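Local coordinates for Alpha/beta hydrolase fold-3 domain protein (Sulfolobus islandicus, PDB 5LK6), which probably hydrolyses carboxylic ester bonds as a thermostable lipase-like carboxylesterase of the alpha/beta hydrolase fold, at residues A[53-58]-A[121-126]; A[49-54]-A[129-134]; A[36-41]-A[279-284]. All blocks are in the same frame, centred on the assembly; numbering follows the deposited sequence.

Contacts 1 and 2 lie side by side, their centres about 8 Å apart, and both set helix 120-133 against the first hairpin of the sheet. Strands 46-52 and 57-63 are the two arms of that hairpin; Gly53 and Ser54, in the turn joining them, fall within the residue ranges of both contacts, and a probable hydrogen bond from Ile51 N to Ile58 O ties the arms together. Contact 3 is remote, its centre about 29 Å from each of the others. Along the chain contacts 1 and 2 are nested inside the loop it closes, which brings the chain entering the sheet against the loop before the last helix, 285-302, where Glu284 salt-bridges Arg299 of the second subunit.

Contact 1. Residues A[53-58]-A[121-126]; sequences GSEANI and AVIDSF
Ile58 reaches from the start of strand 57-63 against Asp124 on helix 120-133, and its side chain can be followed outward. CB points at the helix and branches into CG1 and CG2. With CG1 beside the backbone N and anti to the carbonyl carbon (chi1 -54°), it is this branch that meets the helix. Ile58 CG1 sits 4.1 Å from Asp124 CG, the carboxylate carbon. The terminal CD1 goes on past the aspartate side chain to its main chain, 3.8 Å from Asp124 O and about as near to its CA. A methyl thus packs against the polar backbone of the helix while the carboxylate is turned to other partners. Asp124 OD1 takes a bond of 2.8 Å from a water, and the same water accepts from Glu55 N at 3.1 Å, bridging turn and helix. Asp124 OD2 forms a salt bridge with Arg111, which also pairs with Glu55 OE1; the shared arginine probably offsets the likeness of charge of the two carboxylates.

Further out, Ile123 meets the turn with both branches. Its CD1 lies 3.8 Å from Glu55 OE2, the two side chains crossing nearly at right angles, and its CG2 rests 3.7 Å from Ser54 OG, a hydroxyl that is hydrogen-bonded to Asp127 one helical turn along. The pattern, a helix laid on the face of a central sheet with the hairpin turn of its first two strands folded beside it, belongs to the alpha/beta hydrolase fold.

Contact 2. Residues A[49-54]-A[129-134]; sequences IKIPGS and TNWVYN
The indole of Trp131 is gripped from one side by Ile51 and Pro52, and this is the tight part of the contact. Pro52 lays CD over the five-membered ring, 3.7 Å from its centroid and 25° off the normal, a CH-pi contact in which CD comes within 3.4 Å of NE1. Ile51 CG2 approaches the same side obliquely, 3.7 Å from Trp131 CG, while its CG1 and CD1 run on along the CE3-CZ3 side of the six-membered ring. The ring gets there because CG of Trp131 is anti to the backbone N (chi1 -177°), which carries the indole off the helix toward strand 46-52.

Elsewhere the fit is looser. Ile49 CD1 makes a glancing approach to Trp131 CZ3 at 3.9 Å, and Ile51 CD1 meets Val132 CG2 at 4.2 Å. The tight patch on the indole reaches the surface at Pro52, which is exposed, while Val132 at the other end of the contact is buried on Val73 and Ile75 of the sheet. An alanine in place of Trp131 would probably leave a gap between helix and strand, with Ile51 and Pro52 deprived of the surface they rest on.

The axes of strand 49-52 and helix 129-133 come within 8.9 Å of each other at 105°, and the indole is the main bridge between them, with the largest share of the buried surface. The contact is apolar throughout, aliphatic groups against an indole and a valine, so it depends on close fit and dispersion, probably helped by the CH groups next to the proline nitrogen.

Contact 3. Residues A[36-41]-A[279-284]; sequences SAAPKV and FFPLIE
The ring of Phe280 has Pro39 O at its edge, near the plane and 4.1 Å from CZ. Ala38 CB approaches obliquely, 3.8 Å from the same Phe280 CZ. Over one face lies Pro281 CD, 3.4 Å above the plane of the Phe280 ring and offset toward the rim. Holding CG of Phe280 between the backbone N and the carbonyl carbon (chi1 66°) folds the phenyl back over the next residue, which is how the proline comes to lie against it.

Ala38 is the centre of the contact: its methyl also touches Pro281 CG at 3.6 Å, and so sits between the pyrrolidine and the aromatic rim. These two loops lie at the margin of the alpha/beta hydrolase fold, one leading from helix 24-36 to strand 46-52, the other from strand 272-273 to helix 285-302. Arg287 and Ile290 of the latter helix also pack on Phe280, while Pro92 of helix 91-101 touches Ala38. Nearer solvent, Pro39 and Pro281 pass alongside one another, pointing opposite ways, with Pro39 CD 4.1 Å from Pro281 CG.

Contact 1. Residues A[53-58]-A[121-126]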
ATOM      1  N   GLY A  53     -21.117  16.049 -23.484  1.00 37.94           N
ATOM      2  CA  GLY A  53     -21.966  15.178 -22.686  1.00 37.93           C
ATOM      3  C   GLY A  53     -23.413  15.090 -23.131  1.00 35.86           C
ATOM      4  O   GLY A  53     -23.917  16.002 -23.733  1.00 40.16           O
ATOM      5  N   SER A  54     -24.093  14.011 -22.752  1.00 33.96           N
ATOM      6  CA  SER A  54     -25.517  13.837 -23.006  1.00 32.62           C
ATOM      7  C   SER A  54     -26.370  14.992 -22.408  1.00 35.73           C
ATOM      8  O   SER A  54     -27.362  15.370 -23.004  1.00 32.53           O
ATOM      9  CB  SER A  54     -26.011  12.424 -22.577  1.00 29.83           C
ATOM     10  OG  SER A  54     -26.413  12.303 -21.206  1.00 29.88           O
ATOM     11  N   GLU A  55     -25.969  15.566 -21.267  1.00 38.66           N
ATOM     12  CA  GLU A  55     -26.739  16.644 -20.607  1.00 38.60           C
ATOM     13  C   GLU A  55     -26.003  17.947 -20.406  1.00 40.19           C
ATOM     14  O   GLU A  55     -26.608  18.936 -19.999  1.00 42.22           O
ATOM     15  CB  GLU A  55     -27.254  16.167 -19.239  1.00 38.02           C
ATOM     16  CG  GLU A  55     -28.463  15.253 -19.335  1.00 39.83           C
ATOM     17  CD  GLU A  55     -28.908  14.708 -18.001  1.00 43.13           C
ATOM     18  OE1 GLU A  55     -28.386  15.185 -16.949  1.00 41.26           O
ATOM     19  OE2 GLU A  55     -29.776  13.793 -18.029  1.00 47.93           O
ATOM     20  N   ALA A  56     -24.702  17.968 -20.637  1.00 42.65           N
ATOM     21  CA  ALA A  56     -23.962  19.194 -20.455  1.00 43.83           C
ATOM     22  C   ALA A  56     -22.678  19.165 -21.234  1.00 42.98           C
ATOM     23  O   ALA A  56     -22.245  18.131 -21.703  1.00 47.08           O
ATOM     24  CB  ALA A  56     -23.661  19.395 -18.979  1.00 46.45           C
ATOM     25  N   ASN A  57     -22.071  20.324 -21.334  1.00 44.50           N
ATOM     26  CA  ASN A  57     -20.749  20.444 -21.854  1.00 47.81           C
ATOM     27  C   ASN A  57     -19.743  20.361 -20.689  1.00 42.61           C
ATOM     28  O   ASN A  57     -19.575  21.316 -19.909  1.00 42.86           O
ATOM     29  CB  ASN A  57     -20.611  21.743 -22.650  1.00 55.82           C
ATOM     30  CG  ASN A  57     -19.750  21.549 -23.866  1.00 70.57           C
ATOM     31  OD1 ASN A  57     -18.569  21.917 -23.875  1.00 82.45           O
ATOM     32  ND2 ASN A  57     -20.308  20.880 -24.878  1.00 68.29           N
ATOM     33  N   ILE A  58     -19.053  19.219 -20.626  1.00 35.80           N
ATOM     34  CA  ILE A  58     -18.207  18.806 -19.480  1.00 33.22           C
ATOM     35  C   ILE A  58     -16.713  19.205 -19.572  1.00 32.35           C
ATOM     36  O   ILE A  58     -15.952  18.647 -20.389  1.00 31.35           O
ATOM     37  CB  ILE A  58     -18.270  17.259 -19.283  1.00 28.75           C
ATOM     38  CG1 ILE A  58     -19.701  16.777 -19.166  1.00 26.43           C
ATOM     39  CG2 ILE A  58     -17.500  16.848 -18.051  1.00 30.07           C
ATOM     40  CD1 ILE A  58     -19.840  15.350 -19.625  1.00 27.19           C
ATOM     41  N   ALA A 121     -23.926  14.163 -11.423  1.00 21.08           N
ATOM     42  CA  ALA A 121     -22.525  13.806 -11.308  1.00 19.59           C
ATOM     43  C   ALA A 121     -22.191  12.436 -11.915  1.00 20.35           C
ATOM     44  O   ALA A 121     -21.073  12.244 -12.413  1.00 19.41           O
ATOM     45  CB  ALA A 121     -22.096  13.819  -9.870  1.00 19.31           C
ATOM     46  N   VAL A 122     -23.129  11.495 -11.850  1.00 19.33           N
ATOM     47  CA  VAL A 122     -22.877  10.137 -12.322  1.00 21.41           C
ATOM     48  C   VAL A 122     -22.914  10.174 -13.829  1.00 24.10           C
ATOM     49  O   VAL A 122     -22.012   9.647 -14.491  1.00 24.27           O
ATOM     50  CB  VAL A 122     -23.965   9.139 -11.840  1.00 21.39           C
ATOM     51  CG1 VAL A 122     -23.893   7.799 -12.560  1.00 20.19           C
ATOM     52  CG2 VAL A 122     -23.896   8.942 -10.318  1.00 22.69           C
ATOM     53  N   ILE A 123     -23.977  10.787 -14.360  1.00 26.79           N
ATOM     54  CA  ILE A 123     -24.145  10.900 -15.792  1.00 28.30           C
ATOM     55  C   ILE A 123     -22.978  11.635 -16.470  1.00 28.84           C
ATOM     56  O   ILE A 123     -22.500  11.175 -17.492  1.00 26.09           O
ATOM     57  CB  ILE A 123     -25.480  11.545 -16.155  1.00 31.80           C
ATOM     58  CG1 ILE A 123     -26.645  10.597 -15.781  1.00 32.12           C
ATOM     59  CG2 ILE A 123     -25.523  11.853 -17.657  1.00 31.84           C
ATOM     60  CD1 ILE A 123     -27.985  11.317 -15.739  1.00 35.18           C
ATOM     61  N   ASP A 124     -22.499  12.734 -15.892  1.00 28.30           N
ATOM     62  CA  ASP A 124     -21.297  13.377 -16.411  1.00 28.29           C
ATOM     63  C   ASP A 124     -20.059  12.466 -16.365  1.00 26.50           C
ATOM     64  O   ASP A 124     -19.290  12.393 -17.334  1.00 27.08           O
ATOM     65  CB  ASP A 124     -21.001  14.679 -15.656  1.00 30.22           C
ATOM     66  CG  ASP A 124     -22.016  15.795 -15.949  1.00 31.17           C
ATOM     67  OD1 ASP A 124     -22.949  15.581 -16.759  1.00 32.35           O
ATOM     68  OD2 ASP A 124     -21.868  16.901 -15.368  1.00 30.42           O
ATOM     69  N   SER A 125     -19.856  11.795 -15.240  1.00 26.21           N
ATOM     70  CA  SER A 125     -18.692  10.939 -15.049  1.00 25.41           C
ATOM     71  C   SER A 125     -18.694   9.768 -16.059  1.00 27.91           C
ATOM     72  O   SER A 125     -17.651   9.447 -16.623  1.00 28.81           O
ATOM     73  CB  SER A 125     -18.626  10.417 -13.608  1.00 23.18           C
ATOM     74  OG  SER A 125     -18.352  11.466 -12.706  1.00 20.71           O
ATOM     75  N   PHE A 126     -19.853   9.166 -16.293  1.00 27.42           N
ATOM     76  CA  PHE A 126     -20.001   8.156 -17.325  1.00 30.17           C
ATOM     77  C   PHE A 126     -19.805   8.674 -18.734  1.00 31.12           C
ATOM     78  O   PHE A 126     -19.124   8.063 -19.528  1.00 36.07           O
ATOM     79  CB  PHE A 126     -21.383   7.558 -17.286  1.00 32.47           C
ATOM     80  CG  PHE A 126     -21.585   6.463 -18.290  1.00 36.76           C
ATOM     81  CD1 PHE A 126     -20.968   5.215 -18.113  1.00 38.47           C
ATOM     82  CD2 PHE A 126     -22.401   6.658 -19.419  1.00 38.71           C
ATOM     83  CE1 PHE A 126     -21.155   4.178 -19.037  1.00 40.27           C
ATOM     84  CE2 PHE A 126     -22.596   5.623 -20.350  1.00 38.69           C
ATOM     85  CZ  PHE A 126     -21.969   4.390 -20.166  1.00 40.55           C
TER
HETATM   86  O   HOH W   1     -23.577  14.916 -19.410  1.00 31.36           O

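Contact 2. Residues A[49-54]-A[129-134]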
ATOM      1  N   ILE A  49     -10.085  20.821 -21.860  1.00 35.22           N
ATOM      2  CA  ILE A  49     -10.950  20.474 -22.959  1.00 35.89           C
ATOM      3  C   ILE A  49     -12.445  20.542 -22.569  1.00 37.27           C
ATOM      4  O   ILE A  49     -12.776  20.945 -21.420  1.00 36.36           O
ATOM      5  CB  ILE A  49     -10.554  19.120 -23.575  1.00 36.34           C
ATOM      6  CG1 ILE A  49     -10.887  17.936 -22.672  1.00 37.81           C
ATOM      7  CG2 ILE A  49      -9.090  19.126 -23.883  1.00 37.38           C
ATOM      8  CD1 ILE A  49     -10.794  16.603 -23.372  1.00 36.49           C
ATOM      9  N   LYS A  50     -13.299  20.218 -23.560  1.00 35.40           N
ATOM     10  CA  LYS A  50     -14.759  20.299 -23.482  1.00 39.51           C
ATOM     11  C   LYS A  50     -15.287  19.009 -24.031  1.00 37.98           C
ATOM     12  O   LYS A  50     -15.123  18.760 -25.208  1.00 38.39           O
ATOM     13  CB  LYS A  50     -15.332  21.400 -24.386  1.00 44.85           C
ATOM     14  CG  LYS A  50     -14.890  22.814 -24.102  1.00 46.88           C
ATOM     15  CD  LYS A  50     -15.446  23.343 -22.809  1.00 50.48           C
ATOM     16  CE  LYS A  50     -15.512  24.861 -22.884  1.00 57.43           C
ATOM     17  NZ  LYS A  50     -15.282  25.503 -21.566  1.00 59.34           N
ATOM     18  N   ILE A  51     -15.937  18.204 -23.202  1.00 36.79           N
ATOM     19  CA  ILE A  51     -16.389  16.897 -23.614  1.00 35.81           C
ATOM     20  C   ILE A  51     -17.879  17.036 -23.880  1.00 36.94           C
ATOM     21  O   ILE A  51     -18.586  17.555 -23.036  1.00 35.87           O
ATOM     22  CB  ILE A  51     -16.108  15.849 -22.521  1.00 33.22           C
ATOM     23  CG1 ILE A  51     -14.594  15.761 -22.279  1.00 31.24           C
ATOM     24  CG2 ILE A  51     -16.690  14.496 -22.916  1.00 31.91           C
ATOM     25  CD1 ILE A  51     -14.207  14.613 -21.363  1.00 30.51           C
ATOM     26  N   PRO A  52     -18.353  16.585 -25.054  1.00 39.38           N
ATOM     27  CA  PRO A  52     -19.764  16.727 -25.396  1.00 39.45           C
ATOM     28  C   PRO A  52     -20.669  15.692 -24.684  1.00 38.20           C
ATOM     29  O   PRO A  52     -20.970  14.619 -25.215  1.00 37.06           O
ATOM     30  CB  PRO A  52     -19.760  16.577 -26.936  1.00 39.55           C
ATOM     31  CG  PRO A  52     -18.649  15.655 -27.217  1.00 41.79           C
ATOM     32  CD  PRO A  52     -17.595  15.964 -26.162  1.00 42.38           C
ATOM     33  N   GLY A  53     -21.117  16.049 -23.484  1.00 37.94           N
ATOM     34  CA  GLY A  53     -21.966  15.178 -22.686  1.00 37.93           C
ATOM     35  C   GLY A  53     -23.413  15.090 -23.131  1.00 35.86           C
ATOM     36  O   GLY A  53     -23.917  16.002 -23.733  1.00 40.16           O
ATOM     37  N   SER A  54     -24.093  14.011 -22.752  1.00 33.96           N
ATOM     38  CA  SER A  54     -25.517  13.837 -23.006  1.00 32.62           C
ATOM     39  C   SER A  54     -26.370  14.992 -22.408  1.00 35.73           C
ATOM     40  O   SER A  54     -27.362  15.370 -23.004  1.00 32.53           O
ATOM     41  CB  SER A  54     -26.011  12.424 -22.577  1.00 29.83           C
ATOM     42  OG  SER A  54     -26.413  12.303 -21.206  1.00 29.88           O
ATOM     43  N   THR A 129     -16.228   9.282 -19.361  1.00 29.49           N
ATOM     44  CA  THR A 129     -15.515   8.027 -19.512  1.00 30.10           C
ATOM     45  C   THR A 129     -15.751   7.425 -20.906  1.00 30.46           C
ATOM     46  O   THR A 129     -14.816   7.012 -21.588  1.00 31.11           O
ATOM     47  CB  THR A 129     -15.883   7.028 -18.395  1.00 28.22           C
ATOM     48  OG1 THR A 129     -15.457   7.583 -17.155  1.00 29.33           O
ATOM     49  CG2 THR A 129     -15.200   5.679 -18.587  1.00 26.96           C
ATOM     50  N   ASN A 130     -17.000   7.420 -21.320  1.00 30.90           N
ATOM     51  CA  ASN A 130     -17.416   6.837 -22.569  1.00 30.89           C
ATOM     52  C   ASN A 130     -16.801   7.580 -23.741  1.00 29.65           C
ATOM     53  O   ASN A 130     -16.288   6.976 -24.697  1.00 29.27           O
ATOM     54  CB  ASN A 130     -18.920   6.877 -22.624  1.00 34.93           C
ATOM     55  CG  ASN A 130     -19.486   6.057 -23.748  1.00 39.78           C
ATOM     56  OD1 ASN A 130     -19.561   4.822 -23.720  1.00 43.47           O
ATOM     57  ND2 ASN A 130     -19.948   6.756 -24.726  1.00 42.05           N
ATOM     58  N   TRP A 131     -16.775   8.884 -23.641  1.00 26.63           N
ATOM     59  CA  TRP A 131     -16.221   9.672 -24.696  1.00 30.88           C
ATOM     60  C   TRP A 131     -14.709   9.532 -24.805  1.00 33.37           C
ATOM     61  O   TRP A 131     -14.193   9.395 -25.916  1.00 33.98           O
ATOM     62  CB  TRP A 131     -16.570  11.131 -24.495  1.00 31.90           C
ATOM     63  CG  TRP A 131     -16.115  12.018 -25.568  1.00 35.24           C
ATOM     64  CD1 TRP A 131     -16.813  12.348 -26.729  1.00 34.37           C
ATOM     65  CD2 TRP A 131     -14.869  12.747 -25.617  1.00 33.44           C
ATOM     66  NE1 TRP A 131     -16.071  13.246 -27.467  1.00 35.09           N
ATOM     67  CE2 TRP A 131     -14.888  13.522 -26.826  1.00 32.59           C
ATOM     68  CE3 TRP A 131     -13.774  12.859 -24.753  1.00 31.22           C
ATOM     69  CZ2 TRP A 131     -13.844  14.384 -27.192  1.00 29.99           C
ATOM     70  CZ3 TRP A 131     -12.702  13.714 -25.122  1.00 32.61           C
ATOM     71  CH2 TRP A 131     -12.754  14.460 -26.349  1.00 32.94           C
ATOM     72  N   VAL A 132     -14.004   9.588 -23.667  1.00 33.50           N
ATOM     73  CA  VAL A 132     -12.547   9.431 -23.666  1.00 32.88           C
ATOM     74  C   VAL A 132     -12.162   8.049 -24.268  1.00 34.15           C
ATOM     75  O   VAL A 132     -11.242   7.941 -25.063  1.00 36.02           O
ATOM     76  CB  VAL A 132     -11.952   9.643 -22.261  1.00 31.25           C
ATOM     77  CG1 VAL A 132     -10.498   9.136 -22.171  1.00 32.93           C
ATOM     78  CG2 VAL A 132     -12.044  11.102 -21.863  1.00 29.93           C
ATOM     79  N   TYR A 133     -12.898   7.022 -23.894  1.00 32.67           N
ATOM     80  CA  TYR A 133     -12.694   5.685 -24.393  1.00 34.06           C
ATOM     81  C   TYR A 133     -12.877   5.545 -25.912  1.00 37.27           C
ATOM     82  O   TYR A 133     -12.248   4.692 -26.505  1.00 42.27           O
ATOM     83  CB  TYR A 133     -13.681   4.785 -23.673  1.00 32.54           C
ATOM     84  CG  TYR A 133     -13.662   3.326 -24.033  1.00 35.66           C
ATOM     85  CD1 TYR A 133     -12.840   2.460 -23.379  1.00 36.42           C
ATOM     86  CD2 TYR A 133     -14.514   2.806 -25.013  1.00 36.90           C
ATOM     87  CE1 TYR A 133     -12.848   1.116 -23.681  1.00 42.08           C
ATOM     88  CE2 TYR A 133     -14.530   1.470 -25.323  1.00 35.25           C
ATOM     89  CZ  TYR A 133     -13.692   0.637 -24.658  1.00 39.53           C
ATOM     90  OH  TYR A 133     -13.685  -0.699 -24.895  1.00 42.41           O
ATOM     91  N   ASN A 134     -13.757   6.359 -26.516  1.00 39.49           N
ATOM     92  CA  ASN A 134     -14.045   6.347 -27.965  1.00 35.27           C
ATOM     93  C   ASN A 134     -13.202   7.340 -28.724  1.00 34.81           C
ATOM     94  O   ASN A 134     -13.472   7.577 -29.850  1.00 38.34           O
ATOM     95  CB  ASN A 134     -15.511   6.701 -28.230  1.00 32.41           C
ATOM     96  CG  ASN A 134     -16.442   5.616 -27.790  1.00 33.37           C
ATOM     97  OD1 ASN A 134     -16.145   4.426 -27.888  1.00 34.27           O
ATOM     98  ND2 ASN A 134     -17.577   6.008 -27.297  1.00 34.84           N
TER

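Contact 3. Residues A[36-41]-A[279-284]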
ATOM      1  N   SER A  36      -4.703  23.638  -2.468  1.00 36.99           N
ATOM      2  CA  SER A  36      -3.682  24.472  -3.189  1.00 39.15           C
ATOM      3  C   SER A  36      -2.361  24.636  -2.471  1.00 37.23           C
ATOM      4  O   SER A  36      -1.391  24.953  -3.098  1.00 46.73           O
ATOM      5  CB  SER A  36      -4.204  25.894  -3.435  1.00 37.50           C
ATOM      6  OG  SER A  36      -5.320  25.772  -4.295  1.00 43.23           O
ATOM      7  N   ALA A  37      -2.314  24.465  -1.163  1.00 34.09           N
ATOM      8  CA  ALA A  37      -1.045  24.444  -0.447  1.00 33.79           C
ATOM      9  C   ALA A  37      -0.039  23.403  -0.970  1.00 32.82           C
ATOM     10  O   ALA A  37       1.128  23.508  -0.708  1.00 39.58           O
ATOM     11  CB  ALA A  37      -1.284  24.210   1.059  1.00 31.20           C
ATOM     12  N   ALA A  38      -0.487  22.361  -1.633  1.00 34.75           N
ATOM     13  CA  ALA A  38       0.438  21.393  -2.219  1.00 37.01           C
ATOM     14  C   ALA A  38       1.184  22.000  -3.433  1.00 35.89           C
ATOM     15  O   ALA A  38       0.597  22.686  -4.224  1.00 36.77           O
ATOM     16  CB  ALA A  38      -0.283  20.085  -2.591  1.00 34.19           C
ATOM     17  N   PRO A  39       2.482  21.732  -3.568  1.00 38.49           N
ATOM     18  CA  PRO A  39       3.131  22.055  -4.831  1.00 38.60           C
ATOM     19  C   PRO A  39       2.603  21.237  -6.031  1.00 37.45           C
ATOM     20  O   PRO A  39       2.014  20.159  -5.889  1.00 31.33           O
ATOM     21  CB  PRO A  39       4.582  21.661  -4.552  1.00 40.28           C
ATOM     22  CG  PRO A  39       4.435  20.452  -3.652  1.00 42.31           C
ATOM     23  CD  PRO A  39       3.409  20.988  -2.683  1.00 42.95           C
ATOM     24  N   LYS A  40       2.861  21.771  -7.212  1.00 40.48           N
ATOM     25  CA  LYS A  40       2.482  21.158  -8.477  1.00 43.11           C
ATOM     26  C   LYS A  40       3.720  20.601  -9.188  1.00 41.05           C
ATOM     27  O   LYS A  40       4.463  21.368  -9.753  1.00 36.38           O
ATOM     28  CB  LYS A  40       1.863  22.249  -9.355  1.00 43.11           C
ATOM     29  CG  LYS A  40       0.591  22.809  -8.772  1.00 44.46           C
ATOM     30  CD  LYS A  40      -0.050  23.838  -9.659  1.00 41.58           C
ATOM     31  CE  LYS A  40      -1.279  24.386  -8.977  1.00 43.50           C
ATOM     32  NZ  LYS A  40      -2.191  24.931 -10.019  1.00 45.52           N
ATOM     33  N   VAL A  41       3.959  19.296  -9.176  1.00 39.74           N
ATOM     34  CA  VAL A  41       5.107  18.790  -9.960  1.00 45.86           C
ATOM     35  C   VAL A  41       4.939  19.158 -11.444  1.00 39.87           C
ATOM     36  O   VAL A  41       3.819  19.203 -11.910  1.00 33.74           O
ATOM     37  CB  VAL A  41       5.378  17.279  -9.757  1.00 49.09           C
ATOM     38  CG1 VAL A  41       5.649  17.033  -8.289  1.00 58.72           C
ATOM     39  CG2 VAL A  41       4.213  16.410 -10.228  1.00 49.21           C
ATOM     40  N   PHE A 279      -3.753  16.027   1.040  1.00 24.60           N
ATOM     41  CA  PHE A 279      -2.853  16.744   1.938  1.00 23.82           C
ATOM     42  C   PHE A 279      -1.554  16.012   2.087  1.00 22.83           C
ATOM     43  O   PHE A 279      -0.923  16.023   3.167  1.00 22.06           O
ATOM     44  CB  PHE A 279      -3.535  16.987   3.273  1.00 24.05           C
ATOM     45  CG  PHE A 279      -4.904  17.472   3.100  1.00 25.29           C
ATOM     46  CD1 PHE A 279      -5.121  18.643   2.456  1.00 26.45           C
ATOM     47  CD2 PHE A 279      -6.008  16.678   3.452  1.00 26.81           C
ATOM     48  CE1 PHE A 279      -6.439  19.075   2.210  1.00 29.09           C
ATOM     49  CE2 PHE A 279      -7.314  17.103   3.230  1.00 26.29           C
ATOM     50  CZ  PHE A 279      -7.530  18.308   2.606  1.00 26.48           C
ATOM     51  N   PHE A 280      -1.101  15.466   0.962  1.00 22.70           N
ATOM     52  CA  PHE A 280       0.153  14.707   0.940  1.00 25.17           C
ATOM     53  C   PHE A 280       1.397  15.450   1.446  1.00 26.41           C
ATOM     54  O   PHE A 280       2.259  14.800   1.973  1.00 28.24           O
ATOM     55  CB  PHE A 280       0.410  14.046  -0.425  1.00 25.63           C
ATOM     56  CG  PHE A 280       0.655  15.017  -1.569  1.00 25.73           C
ATOM     57  CD1 PHE A 280       1.923  15.553  -1.786  1.00 27.05           C
ATOM     58  CD2 PHE A 280      -0.362  15.335  -2.467  1.00 24.13           C
ATOM     59  CE1 PHE A 280       2.147  16.425  -2.859  1.00 26.84           C
ATOM     60  CE2 PHE A 280      -0.153  16.194  -3.526  1.00 25.39           C
ATOM     61  CZ  PHE A 280       1.100  16.750  -3.720  1.00 26.59           C
ATOM     62  N   PRO A 281       1.485  16.799   1.321  1.00 30.04           N
ATOM     63  CA  PRO A 281       2.665  17.458   1.903  1.00 30.85           C
ATOM     64  C   PRO A 281       2.719  17.445   3.413  1.00 30.74           C
ATOM     65  O   PRO A 281       3.793  17.423   3.964  1.00 33.69           O
ATOM     66  CB  PRO A 281       2.575  18.907   1.398  1.00 31.53           C
ATOM     67  CG  PRO A 281       1.595  18.894   0.299  1.00 30.20           C
ATOM     68  CD  PRO A 281       0.639  17.783   0.620  1.00 31.03           C
ATOM     69  N   LEU A 282       1.572  17.467   4.066  1.00 31.71           N
ATOM     70  CA  LEU A 282       1.484  17.399   5.525  1.00 30.71           C
ATOM     71  C   LEU A 282       1.381  15.966   6.059  1.00 29.58           C
ATOM     72  O   LEU A 282       1.616  15.723   7.205  1.00 28.45           O
ATOM     73  CB  LEU A 282       0.218  18.146   5.968  1.00 33.04           C
ATOM     74  CG  LEU A 282       0.207  19.646   6.273  1.00 35.67           C
ATOM     75  CD1 LEU A 282       1.390  20.389   5.663  1.00 35.82           C
ATOM     76  CD2 LEU A 282      -1.143  20.259   5.860  1.00 35.21           C
ATOM     77  N   ILE A 283       0.926  15.037   5.243  1.00 29.95           N
ATOM     78  CA  ILE A 283       0.637  13.670   5.682  1.00 27.95           C
ATOM     79  C   ILE A 283       1.405  12.776   4.713  1.00 26.73           C
ATOM     80  O   ILE A 283       0.882  12.410   3.658  1.00 25.41           O
ATOM     81  CB  ILE A 283      -0.906  13.417   5.637  1.00 25.28           C
ATOM     82  CG1 ILE A 283      -1.623  14.374   6.561  1.00 25.23           C
ATOM     83  CG2 ILE A 283      -1.242  12.010   6.046  1.00 25.08           C
ATOM     84  CD1 ILE A 283      -3.133  14.174   6.647  1.00 26.55           C
ATOM     85  N   GLU A 284       2.661  12.506   5.049  1.00 27.97           N
ATOM     86  CA  GLU A 284       3.596  11.738   4.213  1.00 30.13           C
ATOM     87  C   GLU A 284       2.959  10.443   3.652  1.00 26.00           C
ATOM     88  O   GLU A 284       3.226  10.059   2.521  1.00 27.68           O
ATOM     89  CB  GLU A 284       4.960  11.502   4.990  1.00 40.22           C
ATOM     90  CG  GLU A 284       6.004  10.416   4.516  1.00 48.11           C
ATOM     91  CD  GLU A 284       7.090  10.894   3.489  1.00 60.18           C
ATOM     92  OE1 GLU A 284       7.031  12.103   3.083  1.00 60.31           O
ATOM     93  OE2 GLU A 284       8.008  10.065   3.082  1.00 56.78           O
TER